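Histidine--tRNA ligase (Thermus thermophilus, PDB 1ADY) catalyses the ATP-dependent attachment of histidine to tRNA(His), releasing AMP and diphosphate, and works as a class II homodimeric aminoacyl-tRNA synthetase. Local coordinates at residues Thr58-Lys63 against Arg259-Tyr264; Thr77-Gly82 against Ala107-Arg112; Ala84-Ala89 against Asn128-Gly133. All coordinates share one frame; numbering follows the deposited sequence.

Contact 1 (Thr58-Lys63 against Arg259-Tyr264); sequences TDIVRK and RGLDYY. With HAM (histidyl-adenosine monophosphate), chain F.
Thr-58, the N-cap residue of the short helix 59-63, reaches across to Gly-260 in the RGLDYY segment, part of a signature sequence of histidyl-tRNA synthetases that runs along the bound histidyl-adenylate. The threonine OG1 stands anti to its own nitrogen (chi1 -177°), which carries the hydroxyl toward the loop, where it donates a 3.2 Å hydrogen bond to Gly-260 O. The donor lies fairly well in line with the carbonyl, at a C=O...OG1 angle of 156°, though tilted out of its plane. Beside this bond Ile-60 extends its CD1 to Leu-261 CG, 4.3 Å away, an apolar touch that brings the helix up to the ligand-facing part of the loop. Asp-262 points back toward Thr-58, but its carboxylate is engaged in a salt bridge with Arg-204.

Beyond the junction the loop's side chains nest into one another. Leu-261 CB lies over a face of the Tyr-263 ring, offset toward the rim, while its CD1 meets the Tyr-264 ring at the edge. Tyr-263 in turn sets CE1 3.7 Å above the centre of the Tyr-264 ring. This arrangement aims both phenol groups at the aminoacyl part of the adenylate: Tyr-264 OH donates to the histidyl ND1 over 2.8 Å, and Tyr-263 OH receives a 2.6 Å hydrogen bond from the ligand's amino N. Arg-259, salt-bridged through NE to Glu-270, presents one face of its guanidinium to the phosphate, with O2P lying over it.

Contact 2 (Thr77-Gly82 against Ala107-Arg112); sequences TLRPEG and AGPMFR. With HAM (histidyl-adenosine monophosphate), chain F.
The Phe-111 ring is flanked by Leu-78 from the facing segment and by its own strand: Leu-78 CD2 over one face, 4.0 Å from Phe-111 CG, and the carbonyl carbon of Pro-109 over the opposite face, offset toward the rim. The Arg-79 guanidinium is used at its edge. There NH1, nearly in plane with its acceptor, donates to Pro-109 O over 2.6 Å, with an N-H...O angle of 151°. Arg-112 also works edge-on, its NH2 giving a 3.1 Å hydrogen bond to O1P of the adenylate while adenine N7 lies near the same plane. Pro-80 O approaches that guanidinium obliquely, 2.8 Å from NH1.

Strand 102-111 leading into Arg-112 is the first half of motif 2, the strand-loop-strand hallmark of class II synthetases, whose arginine meets the α-phosphate. Against it the 77-82 segment leaves its own sheet, held by the bond from Phe-111 N to Arg-79 O (2.9 Å, 167°). Bent at chi2 and at chi3 (-78°), the Arg-79 chain crosses Met-110 with CG and CD against SD. A serine in place of Arg-79 would probably leave Pro-109 O without this side-chain donor and open a gap beside the Met-110 thioether. Glu-81 turns its end away from the strand, and OE2 accepts a hydrogen bond from Ala-84 N at the start of helix 83-92. Leu-78 also packs on Phe-44 of the second subunit.

Contact 3 (Ala84-Ala89 against Asn128-Gly133); sequences AAMVRA and NYEALG. With HAM (histidyl-adenosine monophosphate), chain F.
Met-86 leans from helix 83-92 onto Glu-130 and Asn-128, two side chains of strand 123-132 that line the histidine pocket. Its CB begins the contact beside the aliphatic part of the glutamate, 4.1 Å from Glu-130 CG. Placed anti to the carbonyl carbon (chi1 -65°), the next atom, CG, faces the polar pair from the side, 3.9 Å from Asn-128 ND2 and 4.0 Å from Glu-130 OE2. The chain bends about CB-CG and again about CG-SD, sliding past the asparagine in the opposite direction, and CE ends 3.5 Å from Asn-128 ND2.

The thioether chain thus lies alongside a buried polar pair. Asn-128 ND2 donates to Glu-130 OE2 over 3.1 Å with an N-H...O angle of 164°; the acceptor lies in the amide plane, but the amide nitrogen meets the carboxylate from above its plane. A weak hydrogen bond from Thr-83 adds to the hold on OE2. The other oxygen, OE1, accepts the 2.8 Å hydrogen bond from NE2 of the adenylate's histidyl ring, which lets the carboxylate recognise the imidazole N-H.

At the next residue of the helix, Val-87 CG2 meets Leu-132 CD2 at 4.2 Å. The helix packs on the large catalytic sheet, the axis of its 84-89 part 9.8 Å from that of strand 128-132 and crossing it at -44°. Met-86 also rests on Leu-104 and Met-106 of the adjacent strand 102-111, Val-87 packs on helix 291-294, Arg-88 forms a salt bridge with Asp-11 of the second subunit, and Tyr-129 turns from this helix to pack against helix 137-153.

In the fold
The three contacts surround a single histidyl-adenylate, their footprints on it overlapping in part. Contact 1 touches the aminoacyl group and phosphate, contact 2 the phosphate and adenine, contact 3 the far side of the imidazole. Contacts 1 and 2, with centres about 14 Å apart, meet directly where Ile-60 CD1 lies 3.8 Å from Arg-112 NH1. Contacts 2 and 3 are equally spaced and share the catalytic sheet through neighbouring strands 102-111 and 123-132; Gly-82 CA comes within 4.1 Å of Asn-128 OD1. Contacts 1 and 3, about 17 Å apart between centres, do not touch, and the ligand bridges them. In sequence, contact 1 encloses both others.

Contact 1 (Thr58-Lys63 against Arg259-Tyr264)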
# COMPACT_ATOMS: atom_id res chain seq x y z
N THR A 58 14.26 2.39 -24.29
CA THR A 58 13.49 1.23 -23.85
C THR A 58 12.00 1.31 -24.17
O THR A 58 11.42 2.39 -24.24
CB THR A 58 13.66 0.98 -22.34
OG1 THR A 58 12.95 -0.20 -21.96
CG2 THR A 58 13.16 2.15 -21.53
N ASP A 59 11.38 0.14 -24.31
CA ASP A 59 9.95 0.03 -24.60
C ASP A 59 9.13 0.74 -23.54
O ASP A 59 8.16 1.43 -23.84
CB ASP A 59 9.52 -1.43 -24.64
CG ASP A 59 10.17 -2.19 -25.75
OD1 ASP A 59 11.42 -2.12 -25.86
OD2 ASP A 59 9.44 -2.86 -26.51
N ILE A 60 9.54 0.54 -22.29
CA ILE A 60 8.87 1.14 -21.15
C ILE A 60 8.73 2.64 -21.37
O ILE A 60 7.62 3.16 -21.48
CB ILE A 60 9.67 0.87 -19.85
CG1 ILE A 60 9.80 -0.64 -19.62
CG2 ILE A 60 8.99 1.52 -18.66
CD1 ILE A 60 10.63 -1.01 -18.42
N VAL A 61 9.86 3.32 -21.52
CA VAL A 61 9.87 4.77 -21.72
C VAL A 61 9.19 5.19 -23.02
O VAL A 61 8.36 6.10 -23.03
CB VAL A 61 11.32 5.32 -21.70
CG1 VAL A 61 11.34 6.80 -22.03
CG2 VAL A 61 11.93 5.09 -20.33
N ARG A 62 9.50 4.50 -24.10
CA ARG A 62 8.95 4.83 -25.40
C ARG A 62 7.46 4.63 -25.64
O ARG A 62 6.86 5.38 -26.42
CB ARG A 62 9.74 4.12 -26.51
CG ARG A 62 11.09 4.76 -26.81
CD ARG A 62 11.84 3.98 -27.88
NE ARG A 62 11.07 3.85 -29.12
CZ ARG A 62 10.58 2.70 -29.57
NH1 ARG A 62 10.77 1.58 -28.89
NH2 ARG A 62 9.89 2.68 -30.70
N LYS A 63 6.84 3.66 -24.98
CA LYS A 63 5.41 3.43 -25.21
C LYS A 63 4.62 2.71 -24.12
O LYS A 63 3.51 2.24 -24.38
CB LYS A 63 5.24 2.67 -26.53
CG LYS A 63 5.98 1.33 -26.58
CD LYS A 63 5.51 0.49 -27.76
CE LYS A 63 6.22 -0.85 -27.80
NZ LYS A 63 5.62 -1.75 -28.83
N ARG A 259 18.67 -7.36 -20.17
CA ARG A 259 17.61 -7.03 -19.26
C ARG A 259 16.70 -6.03 -19.96
O ARG A 259 17.04 -5.51 -21.02
CB ARG A 259 18.21 -6.47 -17.96
CG ARG A 259 17.34 -6.70 -16.74
CD ARG A 259 17.25 -8.16 -16.36
NE ARG A 259 15.94 -8.49 -15.82
CZ ARG A 259 15.37 -7.91 -14.76
NH1 ARG A 259 15.99 -6.94 -14.10
NH2 ARG A 259 14.20 -8.34 -14.32
N GLY A 260 15.52 -5.79 -19.39
CA GLY A 260 14.58 -4.86 -19.99
C GLY A 260 14.83 -3.39 -19.68
O GLY A 260 14.03 -2.53 -20.06
N LEU A 261 15.93 -3.09 -19.00
CA LEU A 261 16.25 -1.72 -18.64
C LEU A 261 17.69 -1.36 -19.00
O LEU A 261 18.60 -2.16 -18.80
CB LEU A 261 15.97 -1.49 -17.15
CG LEU A 261 14.53 -1.80 -16.71
CD1 LEU A 261 14.34 -3.29 -16.44
CD2 LEU A 261 14.19 -1.02 -15.46
N ASP A 262 17.88 -0.14 -19.51
CA ASP A 262 19.20 0.33 -19.93
C ASP A 262 20.16 0.84 -18.87
O ASP A 262 21.32 1.12 -19.19
CB ASP A 262 19.06 1.42 -21.00
CG ASP A 262 18.60 0.87 -22.33
OD1 ASP A 262 18.52 -0.38 -22.45
OD2 ASP A 262 18.34 1.68 -23.24
N TYR A 263 19.72 0.99 -17.62
CA TYR A 263 20.61 1.48 -16.57
C TYR A 263 21.56 0.41 -16.02
O TYR A 263 22.47 0.71 -15.24
CB TYR A 263 19.83 2.17 -15.44
CG TYR A 263 18.74 1.34 -14.77
CD1 TYR A 263 19.04 0.11 -14.17
CD2 TYR A 263 17.44 1.80 -14.71
CE1 TYR A 263 18.05 -0.62 -13.51
CE2 TYR A 263 16.45 1.07 -14.06
CZ TYR A 263 16.76 -0.13 -13.46
OH TYR A 263 15.79 -0.85 -12.80
N TYR A 264 21.33 -0.83 -16.44
CA TYR A 264 22.15 -1.96 -16.00
C TYR A 264 23.58 -1.93 -16.50
O TYR A 264 23.85 -1.65 -17.67
CB TYR A 264 21.51 -3.28 -16.43
CG TYR A 264 20.31 -3.64 -15.61
CD1 TYR A 264 20.44 -3.99 -14.27
CD2 TYR A 264 19.04 -3.62 -16.17
CE1 TYR A 264 19.32 -4.31 -13.50
CE2 TYR A 264 17.92 -3.93 -15.41
CZ TYR A 264 18.07 -4.28 -14.09
OH TYR A 264 16.96 -4.61 -13.35
P HAM F . 11.73 -5.72 -14.50
O1P HAM F . 11.26 -4.58 -15.32
O2P HAM F . 12.42 -6.79 -15.26
O3P HAM F . 12.64 -5.12 -13.32
O5' HAM F . 10.53 -6.48 -13.78
C5' HAM F . 10.83 -7.34 -12.68
C4' HAM F . 9.64 -8.22 -12.32
O4' HAM F . 8.45 -7.43 -12.25
C3' HAM F . 9.37 -9.26 -13.38
O3' HAM F . 10.16 -10.45 -13.28
C2' HAM F . 7.93 -9.60 -13.04
O2' HAM F . 7.83 -10.51 -11.93
C1' HAM F . 7.35 -8.24 -12.68
N9 HAM F . 6.62 -7.56 -13.77
C8 HAM F . 7.11 -6.73 -14.70
N7 HAM F . 6.18 -6.37 -15.60
C5 HAM F . 5.09 -7.00 -15.15
C6 HAM F . 3.83 -6.96 -15.77
N6 HAM F . 3.64 -6.28 -16.87
N1 HAM F . 2.85 -7.65 -15.15
C2 HAM F . 3.09 -8.34 -14.04
N3 HAM F . 4.29 -8.41 -13.47
C4 HAM F . 5.31 -7.72 -14.03
C HAM F . 12.66 -3.88 -12.60
O HAM F . 11.65 -3.20 -12.53
CA HAM F . 13.95 -3.37 -11.96
N HAM F . 13.79 -2.00 -11.52
CB HAM F . 14.35 -4.25 -10.77
CG HAM F . 15.61 -3.79 -10.09
CD2 HAM F . 15.82 -3.30 -8.85
ND1 HAM F . 16.82 -3.71 -10.75
CE1 HAM F . 17.71 -3.16 -9.95
NE2 HAM F . 17.13 -2.89 -8.79

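Contact 2 (Thr77-Gly82 against Ala107-Arg112)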
# COMPACT_ATOMS: atom_id res chain seq x y z
N THR A 77 4.65 11.06 -14.36
CA THR A 77 4.42 9.72 -14.86
C THR A 77 4.21 8.70 -13.74
O THR A 77 4.85 8.76 -12.68
CB THR A 77 5.57 9.25 -15.77
OG1 THR A 77 5.73 10.17 -16.85
CG2 THR A 77 5.29 7.88 -16.34
N LEU A 78 3.25 7.82 -13.96
CA LEU A 78 2.92 6.76 -13.02
C LEU A 78 4.08 5.79 -13.00
O LEU A 78 4.43 5.19 -14.01
CB LEU A 78 1.65 6.03 -13.48
CG LEU A 78 0.35 6.27 -12.71
CD1 LEU A 78 0.15 7.76 -12.47
CD2 LEU A 78 -0.82 5.67 -13.47
N ARG A 79 4.71 5.68 -11.83
CA ARG A 79 5.85 4.80 -11.62
C ARG A 79 5.72 3.41 -12.25
O ARG A 79 4.83 2.63 -11.89
CB ARG A 79 6.13 4.70 -10.11
CG ARG A 79 6.64 3.36 -9.63
CD ARG A 79 5.74 2.82 -8.53
NE ARG A 79 5.99 3.46 -7.24
CZ ARG A 79 5.52 3.01 -6.08
NH1 ARG A 79 4.79 1.91 -6.04
NH2 ARG A 79 5.81 3.65 -4.96
N PRO A 80 6.57 3.10 -13.24
CA PRO A 80 6.57 1.81 -13.93
C PRO A 80 7.57 0.82 -13.32
O PRO A 80 7.48 -0.39 -13.55
CB PRO A 80 6.98 2.20 -15.35
CG PRO A 80 7.99 3.26 -15.11
CD PRO A 80 7.38 4.09 -13.98
N GLU A 81 8.51 1.36 -12.53
CA GLU A 81 9.56 0.58 -11.90
C GLU A 81 10.14 1.39 -10.73
O GLU A 81 10.08 2.61 -10.75
CB GLU A 81 10.61 0.22 -12.96
CG GLU A 81 12.03 0.08 -12.49
CD GLU A 81 12.81 1.37 -12.59
OE1 GLU A 81 12.51 2.20 -13.47
OE2 GLU A 81 13.74 1.56 -11.79
N GLY A 82 10.71 0.70 -9.75
CA GLY A 82 11.22 1.39 -8.57
C GLY A 82 12.64 1.91 -8.44
O GLY A 82 12.86 2.94 -7.82
N ALA A 107 7.29 -2.40 -1.05
CA ALA A 107 6.38 -3.24 -1.81
C ALA A 107 5.24 -2.32 -2.21
O ALA A 107 4.70 -1.60 -1.36
CB ALA A 107 5.86 -4.39 -0.96
N GLY A 108 4.90 -2.29 -3.49
CA GLY A 108 3.82 -1.42 -3.92
C GLY A 108 3.40 -1.68 -5.35
O GLY A 108 3.87 -2.62 -5.99
N PRO A 109 2.44 -0.89 -5.85
CA PRO A 109 1.96 -1.06 -7.22
C PRO A 109 2.85 -0.36 -8.25
O PRO A 109 3.46 0.68 -7.96
CB PRO A 109 0.57 -0.44 -7.16
CG PRO A 109 0.76 0.70 -6.20
CD PRO A 109 1.59 0.05 -5.10
N MET A 110 2.92 -0.94 -9.44
CA MET A 110 3.70 -0.40 -10.54
C MET A 110 2.73 -0.37 -11.71
O MET A 110 1.88 -1.25 -11.84
CB MET A 110 4.88 -1.30 -10.88
CG MET A 110 5.91 -1.44 -9.78
SD MET A 110 6.84 0.07 -9.48
CE MET A 110 7.53 -0.28 -7.86
N PHE A 111 2.89 0.62 -12.58
CA PHE A 111 1.99 0.77 -13.72
C PHE A 111 2.71 0.82 -15.05
O PHE A 111 3.56 1.69 -15.29
CB PHE A 111 1.15 2.04 -13.53
CG PHE A 111 0.82 2.32 -12.09
CD1 PHE A 111 -0.31 1.75 -11.50
CD2 PHE A 111 1.67 3.10 -11.31
CE1 PHE A 111 -0.59 1.95 -10.16
CE2 PHE A 111 1.40 3.30 -9.96
CZ PHE A 111 0.27 2.73 -9.38
N ARG A 112 2.34 -0.11 -15.93
CA ARG A 112 2.93 -0.20 -17.25
C ARG A 112 1.82 -0.23 -18.29
O ARG A 112 0.97 -1.12 -18.28
CB ARG A 112 3.80 -1.45 -17.38
CG ARG A 112 5.26 -1.15 -17.69
CD ARG A 112 6.14 -1.33 -16.48
NE ARG A 112 6.64 -2.70 -16.39
CZ ARG A 112 7.83 -3.03 -15.88
NH1 ARG A 112 8.65 -2.10 -15.41
NH2 ARG A 112 8.22 -4.29 -15.91
P HAM F . 11.73 -5.72 -14.50
O1P HAM F . 11.26 -4.58 -15.32
O2P HAM F . 12.42 -6.79 -15.26
O3P HAM F . 12.64 -5.12 -13.32
O5' HAM F . 10.53 -6.48 -13.78
C5' HAM F . 10.83 -7.34 -12.68
C4' HAM F . 9.64 -8.22 -12.32
O4' HAM F . 8.45 -7.43 -12.25
C3' HAM F . 9.37 -9.26 -13.38
O3' HAM F . 10.16 -10.45 -13.28
C2' HAM F . 7.93 -9.60 -13.04
O2' HAM F . 7.83 -10.51 -11.93
C1' HAM F . 7.35 -8.24 -12.68
N9 HAM F . 6.62 -7.56 -13.77
C8 HAM F . 7.11 -6.73 -14.70
N7 HAM F . 6.18 -6.37 -15.60
C5 HAM F . 5.09 -7.00 -15.15
C6 HAM F . 3.83 -6.96 -15.77
N6 HAM F . 3.64 -6.28 -16.87
N1 HAM F . 2.85 -7.65 -15.15
C2 HAM F . 3.09 -8.34 -14.04
N3 HAM F . 4.29 -8.41 -13.47
C4 HAM F . 5.31 -7.72 -14.03
C HAM F . 12.66 -3.88 -12.60
O HAM F . 11.65 -3.20 -12.53
CA HAM F . 13.95 -3.37 -11.96
N HAM F . 13.79 -2.00 -11.52
CB HAM F . 14.35 -4.25 -10.77
CG HAM F . 15.61 -3.79 -10.09
CD2 HAM F . 15.82 -3.30 -8.85
ND1 HAM F . 16.82 -3.71 -10.75
CE1 HAM F . 17.71 -3.16 -9.95
NE2 HAM F . 17.13 -2.89 -8.79

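Contact 3 (Ala84-Ala89 against Asn128-Gly133)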
# COMPACT_ATOMS: atom_id res chain seq x y z
N ALA A 84 14.96 3.63 -10.25
CA ALA A 84 15.21 5.02 -10.56
C ALA A 84 14.72 5.90 -9.41
O ALA A 84 15.44 6.77 -8.92
CB ALA A 84 14.51 5.39 -11.85
N ALA A 85 13.51 5.61 -8.92
CA ALA A 85 12.92 6.36 -7.83
C ALA A 85 13.75 6.24 -6.56
O ALA A 85 14.03 7.23 -5.89
CB ALA A 85 11.50 5.88 -7.57
N MET A 86 14.17 5.02 -6.25
CA MET A 86 14.98 4.76 -5.06
C MET A 86 16.26 5.58 -5.11
O MET A 86 16.70 6.15 -4.11
CB MET A 86 15.30 3.27 -4.95
CG MET A 86 14.09 2.40 -4.72
SD MET A 86 13.47 2.50 -3.04
CE MET A 86 13.61 0.75 -2.54
N VAL A 87 16.83 5.68 -6.31
CA VAL A 87 18.06 6.43 -6.51
C VAL A 87 17.77 7.92 -6.35
O VAL A 87 18.56 8.66 -5.75
CB VAL A 87 18.65 6.14 -7.89
CG1 VAL A 87 19.89 6.97 -8.10
CG2 VAL A 87 18.98 4.67 -8.01
N ARG A 88 16.62 8.34 -6.87
CA ARG A 88 16.19 9.73 -6.80
C ARG A 88 16.08 10.10 -5.32
O ARG A 88 16.55 11.16 -4.89
CB ARG A 88 14.83 9.87 -7.50
CG ARG A 88 14.30 11.29 -7.70
CD ARG A 88 13.54 11.81 -6.48
NE ARG A 88 12.42 10.93 -6.13
CZ ARG A 88 11.98 10.75 -4.89
NH1 ARG A 88 12.55 11.38 -3.88
NH2 ARG A 88 10.99 9.90 -4.66
N ALA A 89 15.48 9.20 -4.55
CA ALA A 89 15.29 9.41 -3.13
C ALA A 89 16.64 9.47 -2.43
O ALA A 89 16.86 10.33 -1.58
CB ALA A 89 14.45 8.29 -2.55
N ASN A 128 10.63 -4.60 -3.91
CA ASN A 128 11.85 -4.03 -4.46
C ASN A 128 12.96 -3.89 -3.44
O ASN A 128 12.75 -3.30 -2.38
CB ASN A 128 11.51 -2.67 -5.06
CG ASN A 128 12.61 -2.10 -5.92
OD1 ASN A 128 12.58 -2.22 -7.15
ND2 ASN A 128 13.57 -1.42 -5.29
N TYR A 129 14.14 -4.39 -3.77
CA TYR A 129 15.32 -4.31 -2.90
C TYR A 129 16.44 -3.55 -3.59
O TYR A 129 16.67 -3.74 -4.79
CB TYR A 129 15.81 -5.70 -2.51
CG TYR A 129 17.16 -5.68 -1.85
CD1 TYR A 129 17.31 -5.21 -0.55
CD2 TYR A 129 18.30 -6.11 -2.53
CE1 TYR A 129 18.57 -5.16 0.06
CE2 TYR A 129 19.56 -6.06 -1.94
CZ TYR A 129 19.69 -5.59 -0.64
OH TYR A 129 20.93 -5.55 -0.04
N GLU A 130 17.18 -2.75 -2.82
CA GLU A 130 18.26 -1.92 -3.32
C GLU A 130 19.44 -1.84 -2.35
O GLU A 130 19.25 -1.83 -1.13
CB GLU A 130 17.73 -0.50 -3.56
CG GLU A 130 17.86 0.03 -4.99
CD GLU A 130 17.17 -0.85 -6.01
OE1 GLU A 130 17.66 -1.97 -6.25
OE2 GLU A 130 16.15 -0.42 -6.60
N ALA A 131 20.65 -1.79 -2.90
CA ALA A 131 21.88 -1.68 -2.12
C ALA A 131 22.71 -0.61 -2.81
O ALA A 131 23.33 -0.86 -3.85
CB ALA A 131 22.62 -3.01 -2.09
N LEU A 132 22.71 0.60 -2.24
CA LEU A 132 23.43 1.72 -2.84
C LEU A 132 24.69 2.18 -2.10
O LEU A 132 24.80 2.04 -0.88
CB LEU A 132 22.47 2.90 -2.98
CG LEU A 132 21.20 2.61 -3.78
CD1 LEU A 132 20.11 3.60 -3.43
CD2 LEU A 132 21.51 2.66 -5.25
N GLY A 133 25.64 2.72 -2.86
CA GLY A 133 26.87 3.23 -2.29
C GLY A 133 28.13 2.39 -2.39
O GLY A 133 29.16 2.81 -1.86
P HAM F . 11.73 -5.72 -14.50
O1P HAM F . 11.26 -4.58 -15.32
O2P HAM F . 12.42 -6.79 -15.26
O3P HAM F . 12.64 -5.12 -13.32
O5' HAM F . 10.53 -6.48 -13.78
C5' HAM F . 10.83 -7.34 -12.68
C4' HAM F . 9.64 -8.22 -12.32
O4' HAM F . 8.45 -7.43 -12.25
C3' HAM F . 9.37 -9.26 -13.38
O3' HAM F . 10.16 -10.45 -13.28
C2' HAM F . 7.93 -9.60 -13.04
O2' HAM F . 7.83 -10.51 -11.93
C1' HAM F . 7.35 -8.24 -12.68
N9 HAM F . 6.62 -7.56 -13.77
C8 HAM F . 7.11 -6.73 -14.70
N7 HAM F . 6.18 -6.37 -15.60
C5 HAM F . 5.09 -7.00 -15.15
C6 HAM F . 3.83 -6.96 -15.77
N6 HAM F . 3.64 -6.28 -16.87
N1 HAM F . 2.85 -7.65 -15.15
C2 HAM F . 3.09 -8.34 -14.04
N3 HAM F . 4.29 -8.41 -13.47
C4 HAM F . 5.31 -7.72 -14.03
C HAM F . 12.66 -3.88 -12.60
O HAM F . 11.65 -3.20 -12.53
CA HAM F . 13.95 -3.37 -11.96
N HAM F . 13.79 -2.00 -11.52
CB HAM F . 14.35 -4.25 -10.77
CG HAM F . 15.61 -3.79 -10.09
CD2 HAM F . 15.82 -3.30 -8.85
ND1 HAM F . 16.82 -3.71 -10.75
CE1 HAM F . 17.71 -3.16 -9.95
NE2 HAM F . 17.13 -2.89 -8.79